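Local coordinates for protein YecR (Salmonella typhimurium, PDB 7BGL) that is of unknown function but belongs to the YecR-like lipoproteins and forms part of a 78-chain assembly, probably the ring complex of the flagellar basal body, at residues C[17-22]-C[42-47]; C[23-28]-C[35-40]. All blocks are in the same frame, centred on the assembly; numbering follows the deposited sequence.

Contact 1 of 2, residues C[17-22]-C[42-47]; sequences TITRQA and LFFTSR
Phe44 meets the backbone of Ile18 edge-on: Ile18 O lies close to the plane of the aromatic ring, 3.7 Å from Phe44 CD2, so the ring presents C-H groups rather than a face to the carbonyl. At the next residue the side chain of Thr45 crosses that of Thr17 at a slant. Their methyl groups approach closely, with Thr17 CG2 3.4 Å from Thr45 CG2, but the hydroxyl of Thr45 is modelled too close to the methyl of Thr17, and the detail of this pair is doubtful. The carbonyl of Thr45 is likewise modelled too near the hydroxyl of Thr19, and is no surer. Ser46 turns its methylene to segment 17-22, Ser46 CB standing 3.5 Å from Thr19 CB, whereas its hydroxyl looks for a partner elsewhere, the side-chain amide of Gln40.

Arg47 reaches back along its own segment. With CG between the backbone N and the carbonyl carbon (chi1 62°) and a bend at chi2, its chain folds until the guanidinium edge arrives at the carbonyl of Thr17. Arg47 NH1 donates to Thr17 O over a very short 2.5 Å, nearly straight at 168°; Arg47 NH2 adds a weak second bond to Thr17 O at 3.3 Å. Arg20, bent at chi2 and chi3, swings back to bring its NH2 over one face of the Arg47 guanidinium, 3.9 Å from Arg47 NE. Its very short bond to the Arg47 carbonyl is less sure, because that oxygen is crowded in the model. Overall, two non-regular segments are joined on the surface chiefly by the grip of Arg47 on Thr17 O, and the closeness of two like charges would probably be unfavourable if Arg20 is placed correctly.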
ATOM      1  N   THR C  17     -21.765  88.383 -67.101  1.00133.59           N
ATOM      2  CA  THR C  17     -23.055  87.732 -66.907  1.00133.59           C
ATOM      3  C   THR C  17     -23.754  87.527 -68.245  1.00133.59           C
ATOM      4  O   THR C  17     -24.983  87.604 -68.343  1.00133.59           O
ATOM      5  CB  THR C  17     -23.941  88.539 -65.956  1.00133.59           C
ATOM      6  OG1 THR C  17     -23.149  89.032 -64.868  1.00133.59           O
ATOM      7  CG2 THR C  17     -25.063  87.673 -65.405  1.00133.59           C
ATOM      8  N   ILE C  18     -22.979  87.261 -69.296  1.00134.46           N
ATOM      9  CA  ILE C  18     -23.519  87.083 -70.640  1.00134.46           C
ATOM     10  C   ILE C  18     -22.942  85.802 -71.226  1.00134.46           C
ATOM     11  O   ILE C  18     -21.718  85.632 -71.268  1.00134.46           O
ATOM     12  CB  ILE C  18     -23.203  88.278 -71.556  1.00134.46           C
ATOM     13  CG1 ILE C  18     -21.814  88.838 -71.243  1.00134.46           C
ATOM     14  CG2 ILE C  18     -24.263  89.358 -71.408  1.00134.46           C
ATOM     15  CD1 ILE C  18     -21.790  90.339 -71.050  1.00134.46           C
ATOM     16  N   THR C  19     -23.815  84.904 -71.678  1.00133.05           N
ATOM     17  CA  THR C  19     -23.396  83.682 -72.350  1.00133.05           C
ATOM     18  C   THR C  19     -24.541  83.183 -73.219  1.00133.05           C
ATOM     19  O   THR C  19     -25.705  83.535 -73.008  1.00133.05           O
ATOM     20  CB  THR C  19     -22.966  82.598 -71.355  1.00133.05           C
ATOM     21  OG1 THR C  19     -22.289  83.203 -70.247  1.00133.05           O
ATOM     22  CG2 THR C  19     -22.032  81.602 -72.028  1.00133.05           C
ATOM     23  N   ARG C  20     -24.199  82.350 -74.197  1.00132.79           N
ATOM     24  CA  ARG C  20     -25.163  81.877 -75.184  1.00132.79           C
ATOM     25  C   ARG C  20     -24.637  80.581 -75.793  1.00132.79           C
ATOM     26  O   ARG C  20     -23.725  79.945 -75.254  1.00132.79           O
ATOM     27  CB  ARG C  20     -25.411  82.943 -76.259  1.00132.79           C
ATOM     28  CG  ARG C  20     -26.270  84.115 -75.812  1.00132.79           C
ATOM     29  CD  ARG C  20     -27.683  83.679 -75.471  1.00132.79           C
ATOM     30  NE  ARG C  20     -27.948  83.770 -74.040  1.00132.79           N
ATOM     31  CZ  ARG C  20     -28.203  84.902 -73.398  1.00132.79           C
ATOM     32  NH1 ARG C  20     -28.235  86.063 -74.030  1.00132.79           N
ATOM     33  NH2 ARG C  20     -28.431  84.867 -72.088  1.00132.79           N
ATOM     34  N   GLN C  21     -25.220  80.188 -76.927  1.00128.69           N
ATOM     35  CA  GLN C  21     -24.735  79.078 -77.747  1.00128.69           C
ATOM     36  C   GLN C  21     -24.768  77.754 -76.975  1.00128.69           C
ATOM     37  O   GLN C  21     -23.743  77.127 -76.694  1.00128.69           O
ATOM     38  CB  GLN C  21     -23.325  79.377 -78.270  1.00128.69           C
ATOM     39  CG  GLN C  21     -23.192  80.734 -78.940  1.00128.69           C
ATOM     40  CD  GLN C  21     -22.499  81.754 -78.057  1.00128.69           C
ATOM     41  OE1 GLN C  21     -21.649  81.407 -77.237  1.00128.69           O
ATOM     42  NE2 GLN C  21     -22.863  83.021 -78.218  1.00128.69           N
ATOM     43  N   ALA C  22     -25.988  77.343 -76.641  1.00124.76           N
ATOM     44  CA  ALA C  22     -26.236  76.025 -76.070  1.00124.76           C
ATOM     45  C   ALA C  22     -26.494  75.038 -77.203  1.00124.76           C
ATOM     46  O   ALA C  22     -27.470  75.183 -77.948  1.00124.76           O
ATOM     47  CB  ALA C  22     -27.421  76.064 -75.105  1.00124.76           C
ATOM     48  N   LEU C  42     -15.447  80.916 -65.573  1.00121.80           N
ATOM     49  CA  LEU C  42     -15.348  80.921 -64.119  1.00121.80           C
ATOM     50  C   LEU C  42     -16.317  81.924 -63.503  1.00121.80           C
ATOM     51  O   LEU C  42     -17.256  81.535 -62.801  1.00121.80           O
ATOM     52  CB  LEU C  42     -13.913  81.233 -63.686  1.00121.80           C
ATOM     53  CG  LEU C  42     -13.415  80.569 -62.400  1.00121.80           C
ATOM     54  CD1 LEU C  42     -11.988  80.995 -62.096  1.00121.80           C
ATOM     55  CD2 LEU C  42     -14.332  80.888 -61.230  1.00121.80           C
ATOM     56  N   PHE C  43     -16.100  83.210 -63.757  1.00126.15           N
ATOM     57  CA  PHE C  43     -16.978  84.264 -63.247  1.00126.15           C
ATOM     58  C   PHE C  43     -17.975  84.707 -64.319  1.00126.15           C
ATOM     59  O   PHE C  43     -18.038  85.873 -64.706  1.00126.15           O
ATOM     60  CB  PHE C  43     -16.148  85.440 -62.739  1.00126.15           C
ATOM     61  CG  PHE C  43     -14.804  85.564 -63.397  1.00126.15           C
ATOM     62  CD1 PHE C  43     -14.697  85.987 -64.711  1.00126.15           C
ATOM     63  CD2 PHE C  43     -13.647  85.259 -62.700  1.00126.15           C
ATOM     64  CE1 PHE C  43     -13.461  86.101 -65.319  1.00126.15           C
ATOM     65  CE2 PHE C  43     -12.408  85.372 -63.303  1.00126.15           C
ATOM     66  CZ  PHE C  43     -12.315  85.794 -64.614  1.00126.15           C
ATOM     67  N   PHE C  44     -18.766  83.750 -64.799  1.00128.07           N
ATOM     68  CA  PHE C  44     -19.739  84.015 -65.850  1.00128.07           C
ATOM     69  C   PHE C  44     -21.018  83.237 -65.582  1.00128.07           C
ATOM     70  O   PHE C  44     -21.010  82.210 -64.898  1.00128.07           O
ATOM     71  CB  PHE C  44     -19.190  83.643 -67.237  1.00128.07           C
ATOM     72  CG  PHE C  44     -18.334  84.709 -67.862  1.00128.07           C
ATOM     73  CD1 PHE C  44     -17.067  84.975 -67.373  1.00128.07           C
ATOM     74  CD2 PHE C  44     -18.798  85.441 -68.942  1.00128.07           C
ATOM     75  CE1 PHE C  44     -16.278  85.953 -67.948  1.00128.07           C
ATOM     76  CE2 PHE C  44     -18.014  86.420 -69.522  1.00128.07           C
ATOM     77  CZ  PHE C  44     -16.752  86.676 -69.024  1.00128.07           C
ATOM     78  N   THR C  45     -22.122  83.742 -66.129  1.00130.56           N
ATOM     79  CA  THR C  45     -23.411  83.069 -66.089  1.00130.56           C
ATOM     80  C   THR C  45     -23.781  82.598 -67.495  1.00130.56           C
ATOM     81  O   THR C  45     -23.040  82.798 -68.459  1.00130.56           O
ATOM     82  CB  THR C  45     -24.484  83.995 -65.516  1.00130.56           C
ATOM     83  OG1 THR C  45     -24.806  85.007 -66.478  1.00130.56           O
ATOM     84  CG2 THR C  45     -23.990  84.656 -64.239  1.00130.56           C
ATOM     85  N   SER C  46     -24.948  81.962 -67.615  1.00128.05           N
ATOM     86  CA  SER C  46     -25.379  81.465 -68.917  1.00128.05           C
ATOM     87  C   SER C  46     -26.857  81.092 -68.946  1.00128.05           C
ATOM     88  O   SER C  46     -27.325  80.299 -68.122  1.00128.05           O
ATOM     89  CB  SER C  46     -24.530  80.260 -69.324  1.00128.05           C
ATOM     90  OG  SER C  46     -24.867  79.117 -68.558  1.00128.05           O
ATOM     91  N   ARG C  47     -27.599  81.666 -69.898  1.00133.15           N
ATOM     92  CA  ARG C  47     -28.978  81.257 -70.163  1.00133.15           C
ATOM     93  C   ARG C  47     -29.276  81.659 -71.608  1.00133.15           C
ATOM     94  O   ARG C  47     -29.530  82.835 -71.880  1.00133.15           O
ATOM     95  CB  ARG C  47     -29.947  81.900 -69.182  1.00133.15           C
ATOM     96  CG  ARG C  47     -29.985  83.422 -69.235  1.00133.15           C
ATOM     97  CD  ARG C  47     -28.895  84.047 -68.380  1.00133.15           C
ATOM     98  NE  ARG C  47     -29.051  85.492 -68.276  1.00133.15           N
ATOM     99  CZ  ARG C  47     -28.045  86.352 -68.191  1.00133.15           C
ATOM    100  NH1 ARG C  47     -26.786  85.945 -68.195  1.00133.15           N
ATOM    101  NH2 ARG C  47     -28.308  87.653 -68.105  1.00133.15           N
TER

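Contact 2 of 2, residues C[23-28]-C[35-40]; sequences QVSEAS and RLTYNQ
A beta hairpin interrupted by a classic beta bulge brings Ser25 and Glu26 of strand 23-28 together opposite the single residue Arg35 of strand 33-41. Arg35 O receives both amides in its carbonyl plane, from Ser25 N at 2.8 Å and from Glu26 N at 2.9 Å. The Ser25 hydroxyl gives the same oxygen a further, weak bond. In return, Arg35 N donates to Glu26 O at 2.9 Å and 173°, closing the bulge on its far side. Before the bulge the pairing is regular: Gln23 and Thr37 form a hydrogen-bonded pair, Gln23 N to Thr37 O at 3.1 Å and Thr37 N to Gln23 O at 2.8 Å.

Glu26 and Arg35 share one face of the sheet with Gln23 and Thr37, and their side chains run alongside each other in the same direction. Glu26 CG stands opposite its backbone N (chi1 166°), and the chain extended beyond it carries OE1 to the guanidinium edge. There a salt bridge of 3.4 Å joins Arg35 NH1 to Glu26 OE1, though its hydrogen bond is weak; the two flat groups are turned 84° apart, far from a flush two-oxygen, two-nitrogen pairing. Arg35 NH2 is hydrogen-bonded to the backbone of a chain of another protein, so this arginine serves the interface as well as the hairpin. Val24 and Leu36, a non-hydrogen-bonded pair whose side chains diverge, both reach helix 52-63.

On its other side strand 33-41 bonds to strand 87-97, while strand 23-28 is outermost within the chain: a bulged edge hairpin of a four-stranded antiparallel sheet with a helix packed against it.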
ATOM      1  N   GLN C  23     -25.625  74.039 -77.331  1.00122.45           N
ATOM      2  CA  GLN C  23     -25.662  73.091 -78.436  1.00122.45           C
ATOM      3  C   GLN C  23     -26.085  71.710 -77.943  1.00122.45           C
ATOM      4  O   GLN C  23     -26.323  71.488 -76.752  1.00122.45           O
ATOM      5  CB  GLN C  23     -24.300  73.028 -79.132  1.00122.45           C
ATOM      6  CG  GLN C  23     -23.714  74.387 -79.478  1.00122.45           C
ATOM      7  CD  GLN C  23     -22.754  74.892 -78.419  1.00122.45           C
ATOM      8  OE1 GLN C  23     -22.301  74.133 -77.563  1.00122.45           O
ATOM      9  NE2 GLN C  23     -22.438  76.181 -78.473  1.00122.45           N
ATOM     10  N   VAL C  24     -26.173  70.771 -78.886  1.00119.85           N
ATOM     11  CA  VAL C  24     -26.571  69.396 -78.609  1.00119.85           C
ATOM     12  C   VAL C  24     -25.326  68.556 -78.364  1.00119.85           C
ATOM     13  O   VAL C  24     -24.253  68.821 -78.917  1.00119.85           O
ATOM     14  CB  VAL C  24     -27.416  68.822 -79.766  1.00119.85           C
ATOM     15  CG1 VAL C  24     -27.978  67.460 -79.390  1.00119.85           C
ATOM     16  CG2 VAL C  24     -28.529  69.787 -80.143  1.00119.85           C
ATOM     17  N   SER C  25     -25.466  67.528 -77.527  1.00117.26           N
ATOM     18  CA  SER C  25     -24.352  66.647 -77.201  1.00117.26           C
ATOM     19  C   SER C  25     -24.687  65.163 -77.236  1.00117.26           C
ATOM     20  O   SER C  25     -23.757  64.349 -77.268  1.00117.26           O
ATOM     21  CB  SER C  25     -23.790  66.985 -75.812  1.00117.26           C
ATOM     22  OG  SER C  25     -24.826  67.056 -74.848  1.00117.26           O
ATOM     23  N   GLU C  26     -25.960  64.779 -77.229  1.00114.86           N
ATOM     24  CA  GLU C  26     -26.310  63.365 -77.221  1.00114.86           C
ATOM     25  C   GLU C  26     -27.737  63.189 -77.719  1.00114.86           C
ATOM     26  O   GLU C  26     -28.608  64.005 -77.415  1.00114.86           O
ATOM     27  CB  GLU C  26     -26.169  62.767 -75.816  1.00114.86           C
ATOM     28  CG  GLU C  26     -26.823  61.404 -75.655  1.00114.86           C
ATOM     29  CD  GLU C  26     -26.568  60.792 -74.292  1.00114.86           C
ATOM     30  OE1 GLU C  26     -25.760  61.357 -73.526  1.00114.86           O
ATOM     31  OE2 GLU C  26     -27.177  59.744 -73.987  1.00114.86           O
ATOM     32  N   ALA C  27     -27.969  62.108 -78.465  1.00118.11           N
ATOM     33  CA  ALA C  27     -29.312  61.767 -78.940  1.00118.11           C
ATOM     34  C   ALA C  27     -29.398  60.240 -78.997  1.00118.11           C
ATOM     35  O   ALA C  27     -28.998  59.620 -79.985  1.00118.11           O
ATOM     36  CB  ALA C  27     -29.607  62.399 -80.291  1.00118.11           C
ATOM     37  N   SER C  28     -29.923  59.647 -77.927  1.00118.08           N
ATOM     38  CA  SER C  28     -30.027  58.197 -77.822  1.00118.08           C
ATOM     39  C   SER C  28     -31.468  57.765 -78.045  1.00118.08           C
ATOM     40  O   SER C  28     -32.340  58.082 -77.218  1.00118.08           O
ATOM     41  CB  SER C  28     -29.534  57.720 -76.455  1.00118.08           C
ATOM     42  OG  SER C  28     -30.461  58.049 -75.436  1.00118.08           O
ATOM     43  N   ARG C  35     -29.704  65.171 -75.025  1.00110.83           N
ATOM     44  CA  ARG C  35     -28.906  65.934 -74.075  1.00110.83           C
ATOM     45  C   ARG C  35     -28.187  67.053 -74.809  1.00110.83           C
ATOM     46  O   ARG C  35     -27.491  66.802 -75.798  1.00110.83           O
ATOM     47  CB  ARG C  35     -27.893  65.039 -73.354  1.00110.83           C
ATOM     48  CG  ARG C  35     -28.517  63.933 -72.524  1.00110.83           C
ATOM     49  CD  ARG C  35     -27.973  63.942 -71.105  1.00110.83           C
ATOM     50  NE  ARG C  35     -28.754  63.095 -70.212  1.00110.83           N
ATOM     51  CZ  ARG C  35     -28.564  61.791 -70.061  1.00110.83           C
ATOM     52  NH1 ARG C  35     -27.623  61.148 -70.732  1.00110.83           N
ATOM     53  NH2 ARG C  35     -29.336  61.117 -69.214  1.00110.83           N
ATOM     54  N   LEU C  36     -28.352  68.278 -74.317  1.00117.69           N
ATOM     55  CA  LEU C  36     -27.665  69.447 -74.841  1.00117.69           C
ATOM     56  C   LEU C  36     -26.727  69.989 -73.772  1.00117.69           C
ATOM     57  O   LEU C  36     -26.977  69.835 -72.576  1.00117.69           O
ATOM     58  CB  LEU C  36     -28.656  70.534 -75.269  1.00117.69           C
ATOM     59  CG  LEU C  36     -29.952  70.055 -75.926  1.00117.69           C
ATOM     60  CD1 LEU C  36     -30.875  71.229 -76.210  1.00117.69           C
ATOM     61  CD2 LEU C  36     -29.655  69.282 -77.199  1.00117.69           C
ATOM     62  N   THR C  37     -25.641  70.622 -74.206  1.00118.85           N
ATOM     63  CA  THR C  37     -24.639  71.135 -73.285  1.00118.85           C
ATOM     64  C   THR C  37     -24.271  72.566 -73.648  1.00118.85           C
ATOM     65  O   THR C  37     -24.256  72.944 -74.823  1.00118.85           O
ATOM     66  CB  THR C  37     -23.373  70.266 -73.286  1.00118.85           C
ATOM     67  OG1 THR C  37     -22.827  70.214 -74.610  1.00118.85           O
ATOM     68  CG2 THR C  37     -23.694  68.857 -72.818  1.00118.85           C
ATOM     69  N   TYR C  38     -23.973  73.360 -72.621  1.00117.72           N
ATOM     70  CA  TYR C  38     -23.444  74.702 -72.813  1.00117.72           C
ATOM     71  C   TYR C  38     -22.381  74.974 -71.757  1.00117.72           C
ATOM     72  O   TYR C  38     -22.271  74.263 -70.755  1.00117.72           O
ATOM     73  CB  TYR C  38     -24.547  75.772 -72.780  1.00117.72           C
ATOM     74  CG  TYR C  38     -25.456  75.734 -71.574  1.00117.72           C
ATOM     75  CD1 TYR C  38     -26.527  74.853 -71.515  1.00117.72           C
ATOM     76  CD2 TYR C  38     -25.263  76.601 -70.507  1.00117.72           C
ATOM     77  CE1 TYR C  38     -27.368  74.822 -70.419  1.00117.72           C
ATOM     78  CE2 TYR C  38     -26.099  76.578 -69.408  1.00117.72           C
ATOM     79  CZ  TYR C  38     -27.150  75.689 -69.369  1.00117.72           C
ATOM     80  OH  TYR C  38     -27.984  75.660 -68.275  1.00117.72           O
ATOM     81  N   ASN C  39     -21.579  76.006 -72.007  1.00116.19           N
ATOM     82  CA  ASN C  39     -20.400  76.295 -71.207  1.00116.19           C
ATOM     83  C   ASN C  39     -20.586  77.573 -70.399  1.00116.19           C
ATOM     84  O   ASN C  39     -21.315  78.485 -70.799  1.00116.19           O
ATOM     85  CB  ASN C  39     -19.157  76.428 -72.094  1.00116.19           C
ATOM     86  CG  ASN C  39     -18.912  75.196 -72.940  1.00116.19           C
ATOM     87  OD1 ASN C  39     -19.438  74.120 -72.657  1.00116.19           O
ATOM     88  ND2 ASN C  39     -18.110  75.348 -73.987  1.00116.19           N
ATOM     89  N   GLN C  40     -19.913  77.622 -69.251  1.00120.69           N
ATOM     90  CA  GLN C  40     -19.890  78.797 -68.392  1.00120.69           C
ATOM     91  C   GLN C  40     -18.463  79.070 -67.936  1.00120.69           C
ATOM     92  O   GLN C  40     -17.836  78.205 -67.311  1.00120.69           O
ATOM     93  CB  GLN C  40     -20.800  78.602 -67.178  1.00120.69           C
ATOM     94  CG  GLN C  40     -22.193  79.181 -67.329  1.00120.69           C
ATOM     95  CD  GLN C  40     -22.802  79.572 -65.995  1.00120.69           C
ATOM     96  OE1 GLN C  40     -22.099  79.692 -64.992  1.00120.69           O
ATOM     97  NE2 GLN C  40     -24.115  79.763 -65.976  1.00120.69           N
TER

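Contact 2 is the hairpin and contact 1 the meeting of the two chain lengths that flank it. Segment 17-22 runs straight into strand 23-28, and strand 33-41 leads into 42-47, so the pairing of contact 2 opens outward into the irregular crossing of contact 1, their centres 15 Å apart. They also touch directly: Thr19 CG2 packs 3.4 Å from Asn39 O, and the side chain of Gln40 probably bonds to the Ser46 hydroxyl. Tyr38 sits at the junction, met by Ala22 and Ser46. Their surroundings differ, since contact 2 borders a chain of another protein whereas no other protein chain touches the segments of contact 1.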